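Local structure of Tb427.07.360- putative uncharacterized metacyclic invariant surface protein from Trypanosoma brucei (Trypanosoma brucei, 5VTL) at residues E53-F56 / K61-E64; K74-A79 / R192-N197. The protein is of unknown function but is an invariant surface protein of the metacyclic trypanosome, built as an extended bundle of long helices. All coordinates share one frame; numbering follows the deposited sequence.

Interaction 1 of 2, residues E53-F56 / K61-E64; sequences EDAF and KVEE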
ATOM      1  N   GLU A  53      31.214  -8.735 -19.864  1.00 10.52           N
ATOM      2  CA  GLU A  53      31.820  -9.953 -20.392  1.00 15.86           C
ATOM      3  C   GLU A  53      32.504  -9.691 -21.739  1.00 18.68           C
ATOM      4  O   GLU A  53      33.604 -10.187 -22.000  1.00 17.57           O
ATOM      5  CB  GLU A  53      30.767 -11.050 -20.570  1.00  9.40           C
ATOM      6  CG  GLU A  53      30.254 -11.640 -19.275  1.00 14.54           C
ATOM      7  CD  GLU A  53      29.127 -12.635 -19.471  1.00 15.67           C
ATOM      8  OE1 GLU A  53      28.906 -13.445 -18.543  1.00 15.80           O
ATOM      9  OE2 GLU A  53      28.485 -12.623 -20.545  1.00 15.91           O
ATOM     10  N   ASP A  54      31.849  -8.906 -22.584  1.00 10.93           N
ATOM     11  CA  ASP A  54      32.375  -8.625 -23.914  1.00 13.38           C
ATOM     12  C   ASP A  54      33.629  -7.773 -23.846  1.00 17.67           C
ATOM     13  O   ASP A  54      34.583  -8.012 -24.586  1.00 18.05           O
ATOM     14  CB  ASP A  54      31.317  -7.951 -24.768  1.00 13.20           C
ATOM     15  CG  ASP A  54      30.195  -8.903 -25.164  1.00 16.33           C
ATOM     16  OD1 ASP A  54      30.280 -10.105 -24.831  1.00 17.43           O
ATOM     17  OD2 ASP A  54      29.239  -8.459 -25.831  1.00 19.55           O
ATOM     18  N   ALA A  55      33.639  -6.785 -22.954  1.00 13.32           N
ATOM     19  CA  ALA A  55      34.841  -5.999 -22.729  1.00 13.34           C
ATOM     20  C   ALA A  55      35.958  -6.905 -22.210  1.00 16.93           C
ATOM     21  O   ALA A  55      37.103  -6.822 -22.664  1.00 15.13           O
ATOM     22  CB  ALA A  55      34.560  -4.851 -21.772  1.00 11.29           C
ATOM     23  N   PHE A  56      35.622  -7.790 -21.280  1.00 13.73           N
ATOM     24  CA  PHE A  56      36.597  -8.729 -20.712  1.00 13.84           C
ATOM     25  C   PHE A  56      37.246  -9.590 -21.798  1.00 23.02           C
ATOM     26  O   PHE A  56      38.432  -9.933 -21.702  1.00 23.39           O
ATOM     27  CB  PHE A  56      35.901  -9.581 -19.636  1.00 17.44           C
ATOM     28  CG  PHE A  56      36.826 -10.479 -18.832  1.00 17.75           C
ATOM     29  CD1 PHE A  56      37.987  -9.994 -18.271  1.00 18.21           C
ATOM     30  CD2 PHE A  56      36.479 -11.797 -18.595  1.00 24.72           C
ATOM     31  CE1 PHE A  56      38.815 -10.815 -17.531  1.00 22.95           C
ATOM     32  CE2 PHE A  56      37.294 -12.615 -17.855  1.00 27.03           C
ATOM     33  CZ  PHE A  56      38.462 -12.123 -17.316  1.00 19.86           C
ATOM     34  N   LYS A  61      42.060  -6.948 -18.065  1.00 15.54           N
ATOM     35  CA  LYS A  61      42.148  -5.946 -17.010  1.00 18.51           C
ATOM     36  C   LYS A  61      40.791  -5.555 -16.419  1.00 22.82           C
ATOM     37  O   LYS A  61      40.728  -4.841 -15.417  1.00 20.74           O
ATOM     38  CB  LYS A  61      42.843  -4.698 -17.546  1.00 20.89           C
ATOM     39  CG  LYS A  61      44.240  -4.971 -18.087  1.00 40.07           C
ATOM     40  CD  LYS A  61      44.933  -3.705 -18.589  1.00 39.57           C
ATOM     41  CE  LYS A  61      46.352  -4.029 -19.065  1.00 54.86           C
ATOM     42  NZ  LYS A  61      46.968  -2.935 -19.864  1.00 47.73           N
ATOM     43  N   VAL A  62      39.703  -6.005 -17.039  1.00 18.32           N
ATOM     44  CA  VAL A  62      38.370  -5.679 -16.527  1.00 13.29           C
ATOM     45  C   VAL A  62      37.743  -6.864 -15.802  1.00 20.46           C
ATOM     46  O   VAL A  62      36.519  -6.891 -15.589  1.00 13.40           O
ATOM     47  CB  VAL A  62      37.437  -5.209 -17.676  1.00 13.72           C
ATOM     48  CG1 VAL A  62      38.086  -4.080 -18.437  1.00 17.13           C
ATOM     49  CG2 VAL A  62      37.134  -6.330 -18.607  1.00 18.95           C
ATOM     50  N   GLU A  63      38.571  -7.843 -15.425  1.00 11.91           N
ATOM     51  CA  GLU A  63      38.058  -9.009 -14.734  1.00 13.21           C
ATOM     52  C   GLU A  63      37.198  -8.603 -13.537  1.00 10.16           C
ATOM     53  O   GLU A  63      36.141  -9.206 -13.320  1.00 12.28           O
ATOM     54  CB  GLU A  63      39.192  -9.943 -14.275  1.00 11.73           C
ATOM     55  CG  GLU A  63      38.700 -11.165 -13.469  1.00  9.71           C
ATOM     56  CD  GLU A  63      39.841 -11.990 -12.902  1.00 21.98           C
ATOM     57  OE1 GLU A  63      40.312 -11.680 -11.793  1.00 13.59           O
ATOM     58  OE2 GLU A  63      40.254 -12.955 -13.558  1.00 15.58           O
ATOM     59  N   GLU A  64      37.639  -7.613 -12.741  1.00 10.38           N
ATOM     60  CA  GLU A  64      36.890  -7.273 -11.521  1.00  8.95           C
ATOM     61  C   GLU A  64      35.521  -6.679 -11.853  1.00  8.22           C
ATOM     62  O   GLU A  64      34.550  -6.850 -11.087  1.00  8.75           O
ATOM     63  CB  GLU A  64      37.608  -6.275 -10.599  1.00 12.80           C
ATOM     64  CG  GLU A  64      39.075  -6.465 -10.460  1.00 22.62           C
ATOM     65  CD  GLU A  64      39.833  -5.662 -11.488  1.00 21.83           C
ATOM     66  OE1 GLU A  64      40.097  -6.218 -12.572  1.00 18.10           O
ATOM     67  OE2 GLU A  64      40.134  -4.473 -11.217  1.00 31.43           O
TER
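Phe-56 on the last turns of helix 4-58 meets Val-62 and Glu-63 at the start of helix 63-102. The contact is mainly apolar, with two backbone nitrogens in touch as well. Val-62 supplies one methyl branch, CG2. It presses on the backbone of Phe-56, with CG2 of Val-62 only 3.2 Å from CA of Phe-56, a tight approach. CG2 of Val-62 also lies 3.6 Å from CB of Phe-56 and sits at the edge of the ring, near its plane. Val-62 and Phe-56 pass in opposing senses. CG2 of Val-62 also reaches CB of Ala-55, at 4.3 Å.

The ring of Phe-56 also meets Glu-63. Its CG is anti to the backbone N (chi1 -173°), which sends the ring across to the neighbouring helix start. CE1 of Phe-56 comes within 3.4 Å of CB of Glu-63, an oblique approach. CD1 of Phe-56 lies 3.6 Å from the backbone N of Glu-63. Phe-56 and Glu-63 head the same way, flank to flank. Glu-63 therefore uses its CB and CG here, while its carboxylate plane is turned 57° from that of the ring.

Polar groups work around the contact. Glu-53 forms a salt bridge through OE1 to NH2 of Arg-70, a second tie between the same two helices. The backbone oxygens of Asp-54 and Ala-55 are hydrogen-bonded to the hydroxyls of Ser-57 and Ser-58. Helix 157-209 also packs here, where Ala-55 and Val-62 both touch Ala-205.

Val-62 holds the N-cap position of helix 63-102. The whole is a tight helical hairpin: two long helices joined by a short turn, closed by apolar side chains at one end of the bundle.

Interaction 2 of 2, residues K74-A79 / R192-N197; sequences KEAESA and RAAESN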
ATOM      1  N   LYS A  74      23.009 -10.675  -9.169  1.00  6.33           N
ATOM      2  CA  LYS A  74      22.524 -11.542  -8.111  1.00  7.02           C
ATOM      3  C   LYS A  74      21.655 -10.740  -7.134  1.00 10.02           C
ATOM      4  O   LYS A  74      20.580 -11.204  -6.724  1.00  9.35           O
ATOM      5  CB  LYS A  74      23.691 -12.261  -7.411  1.00  8.75           C
ATOM      6  CG  LYS A  74      23.242 -13.246  -6.331  1.00 20.65           C
ATOM      7  CD  LYS A  74      24.406 -14.061  -5.728  1.00 23.90           C
ATOM      8  CE  LYS A  74      25.224 -13.168  -4.842  1.00 44.46           C
ATOM      9  NZ  LYS A  74      24.478 -12.581  -3.668  1.00 41.06           N
ATOM     10  N   GLU A  75      22.085  -9.530  -6.767  1.00  5.17           N
ATOM     11  CA  GLU A  75      21.293  -8.700  -5.870  1.00  6.13           C
ATOM     12  C   GLU A  75      19.950  -8.276  -6.466  1.00  7.88           C
ATOM     13  O   GLU A  75      18.937  -8.213  -5.771  1.00  7.35           O
ATOM     14  CB  GLU A  75      22.077  -7.451  -5.468  1.00 10.56           C
ATOM     15  CG  GLU A  75      22.919  -7.679  -4.246  1.00 15.12           C
ATOM     16  CD  GLU A  75      23.673  -6.454  -3.819  1.00 12.39           C
ATOM     17  OE1 GLU A  75      24.019  -6.352  -2.628  1.00 11.59           O
ATOM     18  OE2 GLU A  75      23.940  -5.610  -4.685  1.00 20.27           O
ATOM     19  N   ALA A  76      19.963  -7.912  -7.739  1.00  7.29           N
ATOM     20  CA  ALA A  76      18.738  -7.530  -8.443  1.00  6.44           C
ATOM     21  C   ALA A  76      17.776  -8.716  -8.569  1.00  7.35           C
ATOM     22  O   ALA A  76      16.555  -8.564  -8.455  1.00  6.61           O
ATOM     23  CB  ALA A  76      19.087  -6.984  -9.808  1.00  9.56           C
ATOM     24  N   GLU A  77      18.321  -9.904  -8.800  1.00  6.97           N
ATOM     25  CA  GLU A  77      17.485 -11.107  -8.878  1.00  8.43           C
ATOM     26  C   GLU A  77      16.800 -11.347  -7.536  1.00 10.68           C
ATOM     27  O   GLU A  77      15.598 -11.592  -7.490  1.00  9.09           O
ATOM     28  CB  GLU A  77      18.320 -12.315  -9.310  1.00  9.24           C
ATOM     29  CG  GLU A  77      18.727 -12.243 -10.780  1.00 10.16           C
ATOM     30  CD  GLU A  77      19.602 -13.398 -11.232  1.00 22.50           C
ATOM     31  OE1 GLU A  77      19.388 -13.891 -12.363  1.00 25.35           O
ATOM     32  OE2 GLU A  77      20.504 -13.804 -10.471  1.00 18.31           O
ATOM     33  N   SER A  78      17.537 -11.211  -6.432  1.00  7.93           N
ATOM     34  CA  SER A  78      16.929 -11.370  -5.123  1.00  7.00           C
ATOM     35  C   SER A  78      15.864 -10.312  -4.845  1.00 10.69           C
ATOM     36  O   SER A  78      14.798 -10.630  -4.303  1.00 11.15           O
ATOM     37  CB  SER A  78      17.981 -11.367  -4.017  1.00 14.38           C
ATOM     38  OG  SER A  78      18.936 -12.393  -4.228  1.00 17.27           O
ATOM     39  N   ALA A  79      16.132  -9.063  -5.231  1.00  7.11           N
ATOM     40  CA  ALA A  79      15.182  -7.966  -5.030  1.00  8.94           C
ATOM     41  C   ALA A  79      13.926  -8.152  -5.870  1.00  9.00           C
ATOM     42  O   ALA A  79      12.801  -7.923  -5.391  1.00  7.92           O
ATOM     43  CB  ALA A  79      15.845  -6.605  -5.358  1.00  7.28           C
ATOM     44  N   ARG A 192      16.783  -1.441  -8.434  1.00  6.60           N
ATOM     45  CA  ARG A 192      17.303  -0.333  -9.232  1.00  6.05           C
ATOM     46  C   ARG A 192      18.685   0.066  -8.704  1.00  6.60           C
ATOM     47  O   ARG A 192      19.552   0.480  -9.473  1.00  7.27           O
ATOM     48  CB  ARG A 192      16.325   0.846  -9.214  1.00  9.31           C
ATOM     49  CG  ARG A 192      15.067   0.640 -10.050  1.00 10.06           C
ATOM     50  CD  ARG A 192      15.419   0.713 -11.517  1.00 20.84           C
ATOM     51  NE  ARG A 192      14.280   0.625 -12.428  1.00 22.16           N
ATOM     52  CZ  ARG A 192      14.403   0.435 -13.740  1.00 40.86           C
ATOM     53  NH1 ARG A 192      15.615   0.310 -14.301  1.00 23.32           N
ATOM     54  NH2 ARG A 192      13.324   0.377 -14.502  1.00 39.75           N
ATOM     55  N   ALA A 193      18.919  -0.075  -7.401  1.00  5.84           N
ATOM     56  CA  ALA A 193      20.243   0.236  -6.850  1.00  6.47           C
ATOM     57  C   ALA A 193      21.284  -0.762  -7.345  1.00  5.55           C
ATOM     58  O   ALA A 193      22.425  -0.376  -7.663  1.00  9.36           O
ATOM     59  CB  ALA A 193      20.228   0.272  -5.326  1.00 10.71           C
ATOM     60  N   ALA A 194      20.896  -2.029  -7.442  1.00  6.61           N
ATOM     61  CA  ALA A 194      21.763  -3.032  -8.056  1.00  7.48           C
ATOM     62  C   ALA A 194      22.051  -2.718  -9.518  1.00  6.38           C
ATOM     63  O   ALA A 194      23.168  -2.868  -9.980  1.00  7.53           O
ATOM     64  CB  ALA A 194      21.144  -4.425  -7.937  1.00  9.43           C
ATOM     65  N   GLU A 195      21.028  -2.324 -10.266  1.00  5.66           N
ATOM     66  CA  GLU A 195      21.235  -2.018 -11.670  1.00  6.07           C
ATOM     67  C   GLU A 195      22.177  -0.818 -11.847  1.00  5.68           C
ATOM     68  O   GLU A 195      22.972  -0.778 -12.786  1.00  5.46           O
ATOM     69  CB  GLU A 195      19.904  -1.757 -12.359  1.00  6.53           C
ATOM     70  CG  GLU A 195      20.083  -1.324 -13.814  1.00  9.48           C
ATOM     71  CD  GLU A 195      18.811  -0.773 -14.423  1.00 28.31           C
ATOM     72  OE1 GLU A 195      18.015  -0.165 -13.667  1.00 21.71           O
ATOM     73  OE2 GLU A 195      18.626  -0.930 -15.658  1.00 23.52           O
ATOM     74  N   SER A 196      22.113   0.144 -10.939  1.00  6.56           N
ATOM     75  CA  SER A 196      23.036   1.266 -11.021  1.00  8.35           C
ATOM     76  C   SER A 196      24.501   0.791 -10.862  1.00 10.73           C
ATOM     77  O   SER A 196      25.385   1.211 -11.603  1.00  6.38           O
ATOM     78  CB  SER A 196      22.665   2.317  -9.993  1.00 14.21           C
ATOM     79  OG  SER A 196      23.604   3.376  -9.996  1.00 33.12           O
ATOM     80  N   ASN A 197      24.755  -0.108  -9.916  1.00  9.59           N
ATOM     81  CA  ASN A 197      26.099  -0.662  -9.769  1.00  7.56           C
ATOM     82  C   ASN A 197      26.501  -1.506 -10.963  1.00  7.96           C
ATOM     83  O   ASN A 197      27.645  -1.454 -11.411  1.00  5.64           O
ATOM     84  CB  ASN A 197      26.195  -1.502  -8.495  1.00  8.09           C
ATOM     85  CG  ASN A 197      26.321  -0.660  -7.267  1.00 11.14           C
ATOM     86  OD1 ASN A 197      27.016   0.365  -7.272  1.00 12.41           O
ATOM     87  ND2 ASN A 197      25.648  -1.073  -6.188  1.00 10.37           N
TER
HETATM   88  O   HOH W   1      23.444  -2.833  -5.223  1.00 21.29           O
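Ala-76 and Ala-194 face each other where helix 63-102 passes helix 157-209. CB of Ala-76 and CB of Ala-194 are 3.8 Å apart. Both CA-CB bonds point at the opposite helix. CB of Ala-194 also comes to 3.7 Å from the backbone N of Ala-76, so it rests against main chain as well as side chain. CB of Glu-75 lies beside it, 4.0 Å from CB of Ala-194. With such small side chains the backbones come close: the CA atoms of Ala-76 and Ala-194 are 5.4 Å apart.

One water forms the polar link. The water oxygen donates to OE2 of Glu-75 at 2.9 Å and accepts from ND2 of Asn-197 at 3.0 Å. Glu-75 is stretched out past its CG, which carries its carboxylate out to the water. OD1 of Asn-197 is taken by NH2 of Arg-68, so both ends of this amide are bonded.

A salt bridge runs along helix 157-209. NH1 of Arg-192 donates to OE1 of Glu-195 at a short 2.5 Å, with an N-H...O angle of 142°. The oxygen lies in the guanidinium plane and uses its syn lone pair.

Helix 4-58 is the third member of the bundle here. It touches Ala-76 through Cys-45, and its Asp-37 binds NH2 of Arg-192. One turn on, Ala-79 continues the alanine packing against Ala-190 and Ala-191 of helix 157-209.

Interactions 1 and 2 share helix 63-102 and follow each other along it. Their centres are about 19 Å apart and their nearest atoms about 9 Å, so they do not touch. The centre of interaction 1 is about 42 Å from the centre of the chain, that of interaction 2 about 22 Å, on the same side. The first joins helices 4-58 and 63-102 at their turn. The second joins helix 63-102 to helix 157-209, across 112 intervening residues. Helix 157-209 also touches interaction 1, and helix 4-58 touches interaction 2. The same three long helices thus meet at both levels of the bundle.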